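UDP-glucose 6-dehydrogenase (Pyrobaculum islandicum, PDB 3VTF) probably catalyses the NAD-dependent two-step oxidation of UDP-glucose to UDP-glucuronate, releasing two NADH per sugar nucleotide. Local coordinates at residues A[40-45]-A[73-78]; A[46-51]-A[92-97]; A[97-102]-A[132-137]. One frame throughout, in Å; residues are numbered along the deposited sequence.

Contact 1: residues A[40-45]-A[73-78]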
ATOM      1  N   PHE A  40     -14.465  27.190   7.285  1.00 20.31           N
ATOM      2  CA  PHE A  40     -15.603  27.105   8.174  1.00 21.17           C
ATOM      3  C   PHE A  40     -16.435  28.387   7.994  1.00 21.18           C
ATOM      4  O   PHE A  40     -17.691  28.313   8.026  1.00 24.06           O
ATOM      5  CB  PHE A  40     -15.170  26.982   9.665  1.00 19.90           C
ATOM      6  CG  PHE A  40     -14.691  25.580  10.059  1.00 20.96           C
ATOM      7  CD1 PHE A  40     -15.386  24.470   9.668  1.00 21.39           C
ATOM      8  CD2 PHE A  40     -13.597  25.422  10.939  1.00 19.70           C
ATOM      9  CE1 PHE A  40     -14.989  23.182  10.100  1.00 21.91           C
ATOM     10  CE2 PHE A  40     -13.174  24.137  11.284  1.00 21.30           C
ATOM     11  CZ  PHE A  40     -13.879  23.036  10.872  1.00 21.85           C
ATOM     12  N   ALA A  41     -15.756  29.549   7.868  1.00 20.16           N
ATOM     13  CA  ALA A  41     -16.527  30.795   7.658  1.00 22.27           C
ATOM     14  C   ALA A  41     -17.350  30.714   6.368  1.00 27.00           C
ATOM     15  O   ALA A  41     -18.540  31.114   6.337  1.00 25.25           O
ATOM     16  CB  ALA A  41     -15.594  32.019   7.627  1.00 21.02           C
ATOM     17  N   LEU A  42     -16.777  30.110   5.317  1.00 26.50           N
ATOM     18  CA  LEU A  42     -17.482  30.026   4.041  1.00 23.71           C
ATOM     19  C   LEU A  42     -18.535  28.984   4.102  1.00 26.75           C
ATOM     20  O   LEU A  42     -19.482  29.064   3.344  1.00 29.25           O
ATOM     21  CB  LEU A  42     -16.519  29.739   2.857  1.00 26.76           C
ATOM     22  CG  LEU A  42     -15.505  30.870   2.506  1.00 29.32           C
ATOM     23  CD1 LEU A  42     -14.555  30.379   1.367  1.00 28.09           C
ATOM     24  CD2 LEU A  42     -16.241  32.158   2.196  1.00 32.36           C
ATOM     25  N   LEU A  43     -18.406  27.972   4.976  1.00 23.05           N
ATOM     26  CA  LEU A  43     -19.504  27.018   5.167  1.00 26.70           C
ATOM     27  C   LEU A  43     -20.685  27.640   5.884  1.00 28.03           C
ATOM     28  O   LEU A  43     -21.746  27.055   5.890  1.00 31.52           O
ATOM     29  CB  LEU A  43     -19.055  25.770   5.992  1.00 27.55           C
ATOM     30  CG  LEU A  43     -18.148  24.800   5.264  1.00 31.80           C
ATOM     31  CD1 LEU A  43     -17.813  23.633   6.244  1.00 29.11           C
ATOM     32  CD2 LEU A  43     -18.819  24.304   3.986  1.00 29.82           C
ATOM     33  N   GLY A  44     -20.499  28.772   6.560  1.00 25.97           N
ATOM     34  CA  GLY A  44     -21.672  29.383   7.212  1.00 26.60           C
ATOM     35  C   GLY A  44     -21.481  29.544   8.738  1.00 29.89           C
ATOM     36  O   GLY A  44     -22.415  29.949   9.409  1.00 34.51           O
ATOM     37  N   HIS A  45     -20.264  29.356   9.257  1.00 23.91           N
ATOM     38  CA  HIS A  45     -19.993  29.493  10.694  1.00 23.98           C
ATOM     39  C   HIS A  45     -19.341  30.787  10.982  1.00 22.10           C
ATOM     40  O   HIS A  45     -18.750  31.383  10.144  1.00 26.26           O
ATOM     41  CB  HIS A  45     -19.112  28.314  11.200  1.00 21.83           C
ATOM     42  CG  HIS A  45     -19.770  26.962  11.013  1.00 22.05           C
ATOM     43  ND1 HIS A  45     -21.045  26.681  11.482  1.00 25.42           N
ATOM     44  CD2 HIS A  45     -19.332  25.835  10.330  1.00 22.76           C
ATOM     45  CE1 HIS A  45     -21.383  25.410  11.106  1.00 26.94           C
ATOM     46  NE2 HIS A  45     -20.325  24.889  10.402  1.00 24.44           N
ATOM     47  N   GLU A  73      -6.103  33.344  -1.514  1.00 33.51           N
ATOM     48  CA  GLU A  73      -6.296  34.745  -1.385  1.00 28.60           C
ATOM     49  C   GLU A  73      -7.741  35.113  -1.668  1.00 27.68           C
ATOM     50  O   GLU A  73      -8.287  35.956  -0.984  1.00 26.68           O
ATOM     51  CB  GLU A  73      -5.325  35.500  -2.352  1.00 35.05           C
ATOM     52  CG  GLU A  73      -5.609  36.990  -2.389  1.00 40.61           C
ATOM     53  CD  GLU A  73      -4.692  37.690  -3.400  1.00 52.79           C
ATOM     54  OE1 GLU A  73      -4.600  37.235  -4.565  1.00 55.11           O
ATOM     55  OE2 GLU A  73      -4.030  38.655  -3.007  1.00 55.45           O
ATOM     56  N   GLU A  74      -8.355  34.505  -2.697  1.00 30.29           N
ATOM     57  CA  GLU A  74      -9.770  34.747  -2.986  1.00 33.19           C
ATOM     58  C   GLU A  74     -10.741  34.149  -1.953  1.00 34.33           C
ATOM     59  O   GLU A  74     -11.739  34.776  -1.622  1.00 28.15           O
ATOM     60  CB  GLU A  74     -10.129  34.120  -4.331  1.00 41.01           C
ATOM     61  CG  GLU A  74     -11.572  34.447  -4.737  1.00 49.19           C
ATOM     62  CD  GLU A  74     -12.014  33.737  -6.003  1.00 58.91           C
ATOM     63  OE1 GLU A  74     -11.222  32.911  -6.538  1.00 57.11           O
ATOM     64  OE2 GLU A  74     -13.161  34.005  -6.445  1.00 53.56           O
ATOM     65  N   ALA A  75     -10.495  32.925  -1.456  1.00 29.58           N
ATOM     66  CA  ALA A  75     -11.349  32.386  -0.381  1.00 28.21           C
ATOM     67  C   ALA A  75     -11.289  33.278   0.869  1.00 27.56           C
ATOM     68  O   ALA A  75     -12.329  33.612   1.506  1.00 28.86           O
ATOM     69  CB  ALA A  75     -10.941  30.922  -0.045  1.00 27.57           C
ATOM     70  N   LEU A  76     -10.078  33.750   1.188  1.00 26.68           N
ATOM     71  CA  LEU A  76      -9.921  34.570   2.367  1.00 27.26           C
ATOM     72  C   LEU A  76     -10.762  35.895   2.205  1.00 28.61           C
ATOM     73  O   LEU A  76     -11.514  36.310   3.117  1.00 28.69           O
ATOM     74  CB  LEU A  76      -8.451  34.812   2.633  1.00 25.17           C
ATOM     75  CG  LEU A  76      -8.089  35.882   3.675  1.00 25.88           C
ATOM     76  CD1 LEU A  76      -8.594  35.507   5.070  1.00 25.11           C
ATOM     77  CD2 LEU A  76      -6.575  36.112   3.665  1.00 26.43           C
ATOM     78  N   GLY A  77     -10.652  36.530   1.042  1.00 30.51           N
ATOM     79  CA  GLY A  77     -11.331  37.842   0.804  1.00 28.03           C
ATOM     80  C   GLY A  77     -12.809  37.601   0.919  1.00 28.42           C
ATOM     81  O   GLY A  77     -13.483  38.383   1.574  1.00 29.14           O
ATOM     82  N   ARG A  78     -13.314  36.498   0.338  1.00 28.91           N
ATOM     83  CA  ARG A  78     -14.745  36.107   0.495  1.00 30.52           C
ATOM     84  C   ARG A  78     -15.145  35.862   1.962  1.00 31.98           C
ATOM     85  O   ARG A  78     -16.171  36.323   2.432  1.00 31.75           O
ATOM     86  CB  ARG A  78     -15.125  34.886  -0.369  1.00 36.69           C
ATOM     87  CG  ARG A  78     -14.976  35.070  -1.875  1.00 42.85           C
ATOM     88  CD  ARG A  78     -15.025  33.716  -2.644  1.00 43.37           C
ATOM     89  NE  ARG A  78     -16.336  33.083  -2.490  1.00 45.79           N
ATOM     90  CZ  ARG A  78     -17.379  33.258  -3.320  1.00 48.54           C
ATOM     91  NH1 ARG A  78     -17.271  34.037  -4.385  1.00 36.90           N
ATOM     92  NH2 ARG A  78     -18.559  32.662  -3.078  1.00 45.93           N
TER
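Leu42 reaches from helix 31-43 to helix 72-81, setting its two methyls against Ala75 and Arg78. Helix 31-43 is the first helix of the Rossmann fold that forms the NAD-binding domain, and Leu42 occupies its last turn. The buried part is built on Ala75: Leu42 CD1 lies 3.9 Å from Ala75 CB. Alanine suits this buried place because its single methyl lets the helices approach while still touching Val38 of helix 31-43 and Leu183 of helix 182-187. With CG anti to the carbonyl carbon (chi1 -67°), the branch of Leu42 is sent across, CD1 over Ala75 and CD2 against Arg78; Phe187 flanks it from helix 182-187.

The Arg78 side is the exposed one. Arg78 offers its CB and its backbone carbonyl carbon, its side chain crossing that of Leu42 at about a right angle and then bending at chi3, so that the guanidinium takes no part. Only 130 Å² is buried between the two segments in all. Just beyond Leu42, helix 31-43 closes with a Schellman motif in which His45 N bonds Phe40 O at 3.0 Å; Gly44 there has a phi of 122°, where a side chain would press on the preceding carbonyl oxygen. At the solvent side, Leu42 CD2 rests 3.9 Å from both Arg78 CB and Arg78 C.

Contact 2: residues A[46-51]-A[92-97]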
ATOM      1  N   ARG A  46     -19.422  31.206  12.214  1.00 24.66           N
ATOM      2  CA  ARG A  46     -18.731  32.371  12.729  1.00 25.09           C
ATOM      3  C   ARG A  46     -17.438  31.864  13.281  1.00 28.42           C
ATOM      4  O   ARG A  46     -17.416  30.880  14.090  1.00 26.54           O
ATOM      5  CB  ARG A  46     -19.580  33.020  13.865  1.00 31.83           C
ATOM      6  CG  ARG A  46     -18.935  34.254  14.498  1.00 31.26           C
ATOM      7  CD  ARG A  46     -19.678  34.582  15.781  1.00 50.47           C
ATOM      8  NE  ARG A  46     -18.950  35.584  16.561  1.00 62.72           N
ATOM      9  CZ  ARG A  46     -18.305  35.316  17.678  1.00 56.67           C
ATOM     10  NH1 ARG A  46     -18.331  34.086  18.156  1.00 64.69           N
ATOM     11  NH2 ARG A  46     -17.650  36.283  18.299  1.00 62.66           N
ATOM     12  N   VAL A  47     -16.352  32.455  12.803  1.00 23.75           N
ATOM     13  CA  VAL A  47     -15.017  31.936  13.109  1.00 21.76           C
ATOM     14  C   VAL A  47     -14.127  33.052  13.652  1.00 22.16           C
ATOM     15  O   VAL A  47     -14.089  34.211  13.122  1.00 25.13           O
ATOM     16  CB  VAL A  47     -14.327  31.326  11.857  1.00 21.22           C
ATOM     17  CG1 VAL A  47     -12.874  30.874  12.145  1.00 22.30           C
ATOM     18  CG2 VAL A  47     -15.159  30.197  11.297  1.00 23.34           C
ATOM     19  N   VAL A  48     -13.396  32.727  14.704  1.00 20.52           N
ATOM     20  CA  VAL A  48     -12.400  33.632  15.237  1.00 21.80           C
ATOM     21  C   VAL A  48     -11.038  32.926  15.238  1.00 24.86           C
ATOM     22  O   VAL A  48     -10.858  31.912  15.921  1.00 24.47           O
ATOM     23  CB  VAL A  48     -12.759  34.113  16.694  1.00 24.47           C
ATOM     24  CG1 VAL A  48     -11.712  35.134  17.146  1.00 27.02           C
ATOM     25  CG2 VAL A  48     -14.180  34.706  16.766  1.00 27.36           C
ATOM     26  N   GLY A  49     -10.073  33.442  14.497  1.00 23.98           N
ATOM     27  CA  GLY A  49      -8.758  32.818  14.421  1.00 22.51           C
ATOM     28  C   GLY A  49      -7.733  33.525  15.267  1.00 27.31           C
ATOM     29  O   GLY A  49      -7.935  34.693  15.668  1.00 26.41           O
ATOM     30  N   TYR A  50      -6.637  32.827  15.533  1.00 25.66           N
ATOM     31  CA  TYR A  50      -5.508  33.447  16.261  1.00 26.46           C
ATOM     32  C   TYR A  50      -4.281  32.673  15.915  1.00 26.85           C
ATOM     33  O   TYR A  50      -4.339  31.424  15.762  1.00 25.42           O
ATOM     34  CB  TYR A  50      -5.793  33.456  17.784  1.00 26.96           C
ATOM     35  CG  TYR A  50      -4.656  34.087  18.527  1.00 29.94           C
ATOM     36  CD1 TYR A  50      -4.533  35.503  18.584  1.00 30.28           C
ATOM     37  CD2 TYR A  50      -3.644  33.304  19.082  1.00 26.81           C
ATOM     38  CE1 TYR A  50      -3.439  36.098  19.251  1.00 31.24           C
ATOM     39  CE2 TYR A  50      -2.533  33.895  19.732  1.00 28.81           C
ATOM     40  CZ  TYR A  50      -2.474  35.303  19.803  1.00 29.60           C
ATOM     41  OH  TYR A  50      -1.422  35.915  20.452  1.00 32.18           O
ATOM     42  N   ASP A  51      -3.146  33.362  15.839  1.00 26.13           N
ATOM     43  CA  ASP A  51      -1.859  32.719  15.712  1.00 25.30           C
ATOM     44  C   ASP A  51      -0.835  33.415  16.613  1.00 29.79           C
ATOM     45  O   ASP A  51      -0.964  34.638  16.886  1.00 27.14           O
ATOM     46  CB  ASP A  51      -1.372  32.848  14.265  1.00 26.74           C
ATOM     47  CG  ASP A  51      -0.192  31.982  13.973  1.00 29.08           C
ATOM     48  OD1 ASP A  51      -0.397  30.822  13.578  1.00 28.08           O
ATOM     49  OD2 ASP A  51       0.960  32.444  14.072  1.00 29.46           O
ATOM     50  N   GLU A  92      -6.772  33.323  24.242  1.00 29.34           N
ATOM     51  CA  GLU A  92      -7.864  33.224  25.254  1.00 28.52           C
ATOM     52  C   GLU A  92      -9.114  33.955  24.859  1.00 27.93           C
ATOM     53  O   GLU A  92     -10.252  33.477  25.077  1.00 26.05           O
ATOM     54  CB  GLU A  92      -7.377  33.761  26.608  1.00 37.28           C
ATOM     55  CG  GLU A  92      -6.279  32.930  27.247  1.00 39.75           C
ATOM     56  CD  GLU A  92      -4.855  33.193  26.732  1.00 42.09           C
ATOM     57  OE1 GLU A  92      -4.579  33.992  25.761  1.00 45.26           O
ATOM     58  OE2 GLU A  92      -3.946  32.558  27.316  1.00 39.81           O
ATOM     59  N   GLU A  93      -8.947  35.118  24.229  1.00 29.18           N
ATOM     60  CA  GLU A  93     -10.155  35.836  23.792  1.00 28.71           C
ATOM     61  C   GLU A  93     -10.833  35.110  22.622  1.00 27.24           C
ATOM     62  O   GLU A  93     -12.057  35.196  22.519  1.00 28.79           O
ATOM     63  CB  GLU A  93      -9.829  37.249  23.329  1.00 38.10           C
ATOM     64  CG  GLU A  93      -9.352  38.201  24.440  1.00 49.06           C
ATOM     65  CD  GLU A  93      -8.621  39.394  23.816  1.00 56.94           C
ATOM     66  OE1 GLU A  93      -9.248  40.129  23.000  1.00 70.21           O
ATOM     67  OE2 GLU A  93      -7.400  39.534  24.046  1.00 49.09           O
ATOM     68  N   ALA A  94     -10.050  34.496  21.700  1.00 25.40           N
ATOM     69  CA  ALA A  94     -10.689  33.705  20.591  1.00 26.97           C
ATOM     70  C   ALA A  94     -11.552  32.603  21.199  1.00 27.53           C
ATOM     71  O   ALA A  94     -12.728  32.413  20.849  1.00 26.38           O
ATOM     72  CB  ALA A  94      -9.646  33.096  19.691  1.00 26.52           C
ATOM     73  N   VAL A  95     -10.956  31.879  22.140  1.00 27.40           N
ATOM     74  CA  VAL A  95     -11.670  30.792  22.813  1.00 28.38           C
ATOM     75  C   VAL A  95     -12.953  31.297  23.510  1.00 27.12           C
ATOM     76  O   VAL A  95     -14.063  30.670  23.404  1.00 24.72           O
ATOM     77  CB  VAL A  95     -10.730  30.113  23.824  1.00 25.26           C
ATOM     78  CG1 VAL A  95     -11.470  29.047  24.587  1.00 26.94           C
ATOM     79  CG2 VAL A  95      -9.548  29.490  23.063  1.00 25.31           C
ATOM     80  N   ALA A  96     -12.818  32.386  24.287  1.00 25.99           N
ATOM     81  CA  ALA A  96     -13.962  32.788  25.168  1.00 27.33           C
ATOM     82  C   ALA A  96     -15.122  33.265  24.335  1.00 31.30           C
ATOM     83  O   ALA A  96     -16.264  33.191  24.767  1.00 28.33           O
ATOM     84  CB  ALA A  96     -13.547  33.853  26.185  1.00 28.80           C
ATOM     85  N   ALA A  97     -14.850  33.655  23.087  1.00 30.42           N
ATOM     86  CA  ALA A  97     -15.875  34.213  22.240  1.00 31.01           C
ATOM     87  C   ALA A  97     -16.580  33.086  21.390  1.00 30.67           C
ATOM     88  O   ALA A  97     -17.536  33.339  20.648  1.00 26.40           O
ATOM     89  CB  ALA A  97     -15.256  35.338  21.340  1.00 29.75           C
TER
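Arg46, Val48 and Tyr50, alternate residues of strand 46-50, meet helix 91-96 and Ala97, the usual way a helix covers one face of a Rossmann sheet. Val47, between them, turns to the other face and packs on helix 31-43.

The apolar contacts centre on Ala94. Its CB points at the strand and lies 3.9 Å from Val48 CG1, while Tyr50 CB stands farther off, 4.3 Å from the same Ala94 CB. A small residue here lets the helix come close, with the CA atoms of Val48 and Ala94 only 5.6 Å apart. Branched Val48 serves two partners: CG1 meets the alanine, and CG2 lies 4.0 Å above one face of the Arg46 guanidinium, displaced toward its rim.

The polar contact is one short, fairly straight hydrogen bond. Arg46 NH1 donates to Ala97 O at 2.7 Å with an N-H...O angle of 161°; the oxygen is near the guanidinium plane, but the donor is tilted 34° from the plane of the carbonyl. Arg46 can make this bond because its CG is anti to the backbone N and the chain runs extended from CG to NE, carrying the group to Ala97. Its NH2 also passes 4.0 Å from Ala97 CB. With a leucine here, Ala97 O would probably lose its charged donor and Val48 CG2 the flat group it packs against.

A backbone carbonyl oxygen carries partial negative charge, so the positive guanidinium probably gains electrostatically as well as through the hydrogen bond, tying Ala97 to the start of the strand.

Contact 3: residues A[97-102]-A[132-137]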
ATOM      1  N   ALA A  97     -14.850  33.655  23.087  1.00 30.42           N
ATOM      2  CA  ALA A  97     -15.875  34.213  22.240  1.00 31.01           C
ATOM      3  C   ALA A  97     -16.580  33.086  21.390  1.00 30.67           C
ATOM      4  O   ALA A  97     -17.536  33.339  20.648  1.00 26.40           O
ATOM      5  CB  ALA A  97     -15.256  35.338  21.340  1.00 29.75           C
ATOM      6  N   THR A  98     -16.167  31.835  21.546  1.00 26.45           N
ATOM      7  CA  THR A  98     -16.713  30.767  20.703  1.00 23.34           C
ATOM      8  C   THR A  98     -17.185  29.552  21.544  1.00 24.17           C
ATOM      9  O   THR A  98     -17.101  29.587  22.741  1.00 24.22           O
ATOM     10  CB  THR A  98     -15.638  30.338  19.649  1.00 24.87           C
ATOM     11  OG1 THR A  98     -14.463  29.940  20.334  1.00 23.39           O
ATOM     12  CG2 THR A  98     -15.210  31.550  18.690  1.00 24.80           C
ATOM     13  N   ASP A  99     -17.650  28.472  20.902  1.00 23.05           N
ATOM     14  CA  ASP A  99     -18.091  27.288  21.621  1.00 22.80           C
ATOM     15  C   ASP A  99     -17.231  26.061  21.351  1.00 22.89           C
ATOM     16  O   ASP A  99     -17.287  25.097  22.102  1.00 23.66           O
ATOM     17  CB  ASP A  99     -19.479  26.968  21.240  1.00 23.48           C
ATOM     18  CG  ASP A  99     -20.471  28.000  21.821  1.00 28.35           C
ATOM     19  OD1 ASP A  99     -20.245  28.439  22.965  1.00 26.05           O
ATOM     20  OD2 ASP A  99     -21.418  28.323  21.111  1.00 30.00           O
ATOM     21  N   ALA A 100     -16.422  26.099  20.279  1.00 25.71           N
ATOM     22  CA  ALA A 100     -15.421  25.039  20.079  1.00 21.68           C
ATOM     23  C   ALA A 100     -14.159  25.615  19.479  1.00 22.90           C
ATOM     24  O   ALA A 100     -14.218  26.612  18.718  1.00 23.35           O
ATOM     25  CB  ALA A 100     -16.036  23.996  19.103  1.00 17.40           C
ATOM     26  N   THR A 101     -12.991  25.077  19.874  1.00 19.55           N
ATOM     27  CA  THR A 101     -11.699  25.634  19.404  1.00 18.66           C
ATOM     28  C   THR A 101     -10.961  24.478  18.692  1.00 20.84           C
ATOM     29  O   THR A 101     -10.797  23.387  19.283  1.00 21.90           O
ATOM     30  CB  THR A 101     -10.826  26.076  20.588  1.00 21.97           C
ATOM     31  OG1 THR A 101     -11.496  27.178  21.217  1.00 23.01           O
ATOM     32  CG2 THR A 101      -9.359  26.546  20.130  1.00 19.62           C
ATOM     33  N   PHE A 102     -10.614  24.695  17.413  1.00 19.40           N
ATOM     34  CA  PHE A 102      -9.733  23.751  16.704  1.00 19.21           C
ATOM     35  C   PHE A 102      -8.271  24.063  16.979  1.00 20.83           C
ATOM     36  O   PHE A 102      -7.754  25.140  16.622  1.00 20.02           O
ATOM     37  CB  PHE A 102     -10.024  23.861  15.188  1.00 18.55           C
ATOM     38  CG  PHE A 102     -11.410  23.312  14.869  1.00 20.07           C
ATOM     39  CD1 PHE A 102     -11.542  22.023  14.359  1.00 20.19           C
ATOM     40  CD2 PHE A 102     -12.562  24.070  15.090  1.00 22.79           C
ATOM     41  CE1 PHE A 102     -12.782  21.489  14.126  1.00 21.33           C
ATOM     42  CE2 PHE A 102     -13.822  23.527  14.851  1.00 23.66           C
ATOM     43  CZ  PHE A 102     -13.937  22.250  14.368  1.00 21.62           C
ATOM     44  N   ARG A 132     -12.350  29.045  31.191  1.00 24.52           N
ATOM     45  CA  ARG A 132     -12.531  29.517  32.579  1.00 24.19           C
ATOM     46  C   ARG A 132     -13.228  30.902  32.566  1.00 28.45           C
ATOM     47  O   ARG A 132     -14.206  31.119  33.261  1.00 24.85           O
ATOM     48  CB  ARG A 132     -11.166  29.643  33.212  1.00 26.61           C
ATOM     49  CG  ARG A 132     -11.299  29.864  34.728  1.00 31.81           C
ATOM     50  CD  ARG A 132      -9.970  30.131  35.333  1.00 36.82           C
ATOM     51  NE  ARG A 132     -10.239  30.590  36.679  1.00 46.78           N
ATOM     52  CZ  ARG A 132      -9.319  30.685  37.623  1.00 48.99           C
ATOM     53  NH1 ARG A 132      -8.075  30.319  37.372  1.00 55.66           N
ATOM     54  NH2 ARG A 132      -9.658  31.146  38.814  1.00 60.49           N
ATOM     55  N   ALA A 133     -12.760  31.784  31.673  1.00 29.51           N
ATOM     56  CA  ALA A 133     -13.355  33.132  31.487  1.00 31.78           C
ATOM     57  C   ALA A 133     -14.746  32.998  30.936  1.00 33.31           C
ATOM     58  O   ALA A 133     -15.655  33.724  31.351  1.00 26.78           O
ATOM     59  CB  ALA A 133     -12.479  33.949  30.572  1.00 29.50           C
ATOM     60  N   LYS A 134     -14.979  32.057  30.014  1.00 30.12           N
ATOM     61  CA  LYS A 134     -16.351  31.943  29.426  1.00 30.23           C
ATOM     62  C   LYS A 134     -17.366  31.472  30.464  1.00 31.73           C
ATOM     63  O   LYS A 134     -18.570  31.799  30.396  1.00 30.38           O
ATOM     64  CB  LYS A 134     -16.389  30.938  28.206  1.00 26.80           C
ATOM     65  CG  LYS A 134     -17.693  30.978  27.451  1.00 35.88           C
ATOM     66  CD  LYS A 134     -17.740  30.195  26.093  1.00 41.37           C
ATOM     67  CE  LYS A 134     -17.722  28.709  26.305  1.00 36.93           C
ATOM     68  NZ  LYS A 134     -18.040  27.920  25.057  1.00 30.33           N
ATOM     69  N   GLY A 135     -16.931  30.572  31.344  1.00 31.96           N
ATOM     70  CA  GLY A 135     -17.844  30.007  32.328  1.00 26.97           C
ATOM     71  C   GLY A 135     -18.845  28.991  31.856  1.00 34.77           C
ATOM     72  O   GLY A 135     -19.739  28.614  32.634  1.00 28.75           O
ATOM     73  N   ARG A 136     -18.762  28.490  30.607  1.00 25.95           N
ATOM     74  CA  ARG A 136     -19.703  27.396  30.270  1.00 28.93           C
ATOM     75  C   ARG A 136     -19.072  26.395  29.308  1.00 25.86           C
ATOM     76  O   ARG A 136     -17.981  26.615  28.878  1.00 25.09           O
ATOM     77  CB  ARG A 136     -21.089  27.886  29.812  1.00 34.57           C
ATOM     78  CG  ARG A 136     -21.069  28.756  28.597  1.00 35.88           C
ATOM     79  CD  ARG A 136     -22.215  29.798  28.530  1.00 43.11           C
ATOM     80  NE  ARG A 136     -22.074  30.432  27.196  1.00 45.24           N
ATOM     81  CZ  ARG A 136     -21.445  31.580  26.950  1.00 46.01           C
ATOM     82  NH1 ARG A 136     -20.975  32.362  27.922  1.00 55.48           N
ATOM     83  NH2 ARG A 136     -21.338  31.990  25.725  1.00 48.81           N
ATOM     84  N   TRP A 137     -19.772  25.324  29.033  1.00 26.30           N
ATOM     85  CA  TRP A 137     -19.213  24.191  28.295  1.00 29.35           C
ATOM     86  C   TRP A 137     -18.623  24.670  26.993  1.00 30.38           C
ATOM     87  O   TRP A 137     -19.126  25.651  26.368  1.00 26.02           O
ATOM     88  CB  TRP A 137     -20.327  23.249  27.986  1.00 29.65           C
ATOM     89  CG  TRP A 137     -19.902  22.066  27.136  1.00 27.38           C
ATOM     90  CD1 TRP A 137     -19.420  20.842  27.600  1.00 28.34           C
ATOM     91  CD2 TRP A 137     -19.988  21.920  25.665  1.00 25.47           C
ATOM     92  NE1 TRP A 137     -19.177  19.999  26.569  1.00 25.12           N
ATOM     93  CE2 TRP A 137     -19.489  20.574  25.371  1.00 25.42           C
ATOM     94  CE3 TRP A 137     -20.336  22.772  24.591  1.00 28.77           C
ATOM     95  CZ2 TRP A 137     -19.414  20.080  24.075  1.00 25.92           C
ATOM     96  CZ3 TRP A 137     -20.272  22.255  23.267  1.00 30.47           C
ATOM     97  CH2 TRP A 137     -19.829  20.924  23.018  1.00 25.41           C
TER
HETATM   98  O   HOH W   1     -21.958  29.023  25.225  1.00 38.33           O
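Lys134 NZ, at the end of helix 118-134, is gripped by three oxygens: Thr98 O at 3.0 Å, Asp99 OD1 at 3.1 Å and Trp137 O at 2.8 Å. Its modelled place is somewhat uncertain, because it sits too close to another atom, so the individual lengths deserve caution. The bond to Asp99 is also a salt bridge, and the two side chains cross at about a right angle.

A lysine suits this place because its long chain spans the gap from helix to strand entrance. CG is anti to the backbone N (chi1 -170°), and a bend at chi3 brings CD to 3.5 Å from Thr98 O before the amine arrives. Asp99 OD1 has a second partner, a water that donates to it at 2.9 Å and also lies beside Arg136 NE, though at a doubtfully short distance. The Arg136 guanidinium, in turn, has Lys134 CG 3.6 Å above one face, offset toward the rim.

Trp137, buried, brings CZ3 within 4.3 Å of Asp99 O, while its NE1 is hydrogen-bonded to Ser169 OG. Thr98 has its CB directed away from segment 132-137; its OG1 bonds Ser25 OG and the carbonyls of Ala94 and Val95.

The contact belongs to the beta-alpha-beta unit of strand 100-103, helix 118-134 and strand 139-142, with Gly135 providing the positive phi at which the helix ends. If the modelled place of NZ holds, one ammonium group links the entrance to the first strand with the turn leading to the second, and the Asp99 carboxylate probably offsets its charge, with the Arg136 guanidinium also near (Asp99 OD1 to Arg136 NH2 4.6 Å).

How the contacts relate
All three contacts lie in the NAD-binding domain: contact 1 packs two helices together, while contacts 2 and 3 reach the sheet. Contacts 2 and 3 are neighbours, centres 9 Å apart, sharing Ala97; Val48 CG2 meets Thr98 CG2 at 3.8 Å between them. Contact 1 sits across the sheet, about 16 Å centre to centre from contact 2, joined by Val47 CG2 packing 3.5 Å from Ala41 N. Contacts 1 and 3, 22 Å apart, meet through Phe40 CZ and Phe102 CZ at 3.6 Å. Contact 1 approaches the substrate pocket, the side chain of Ala75 being about 11 Å from that of UDP-glucose-binding Leu177; segment 46-51 ends in Asp51, predicted to bind NAD but not touching segment 92-97.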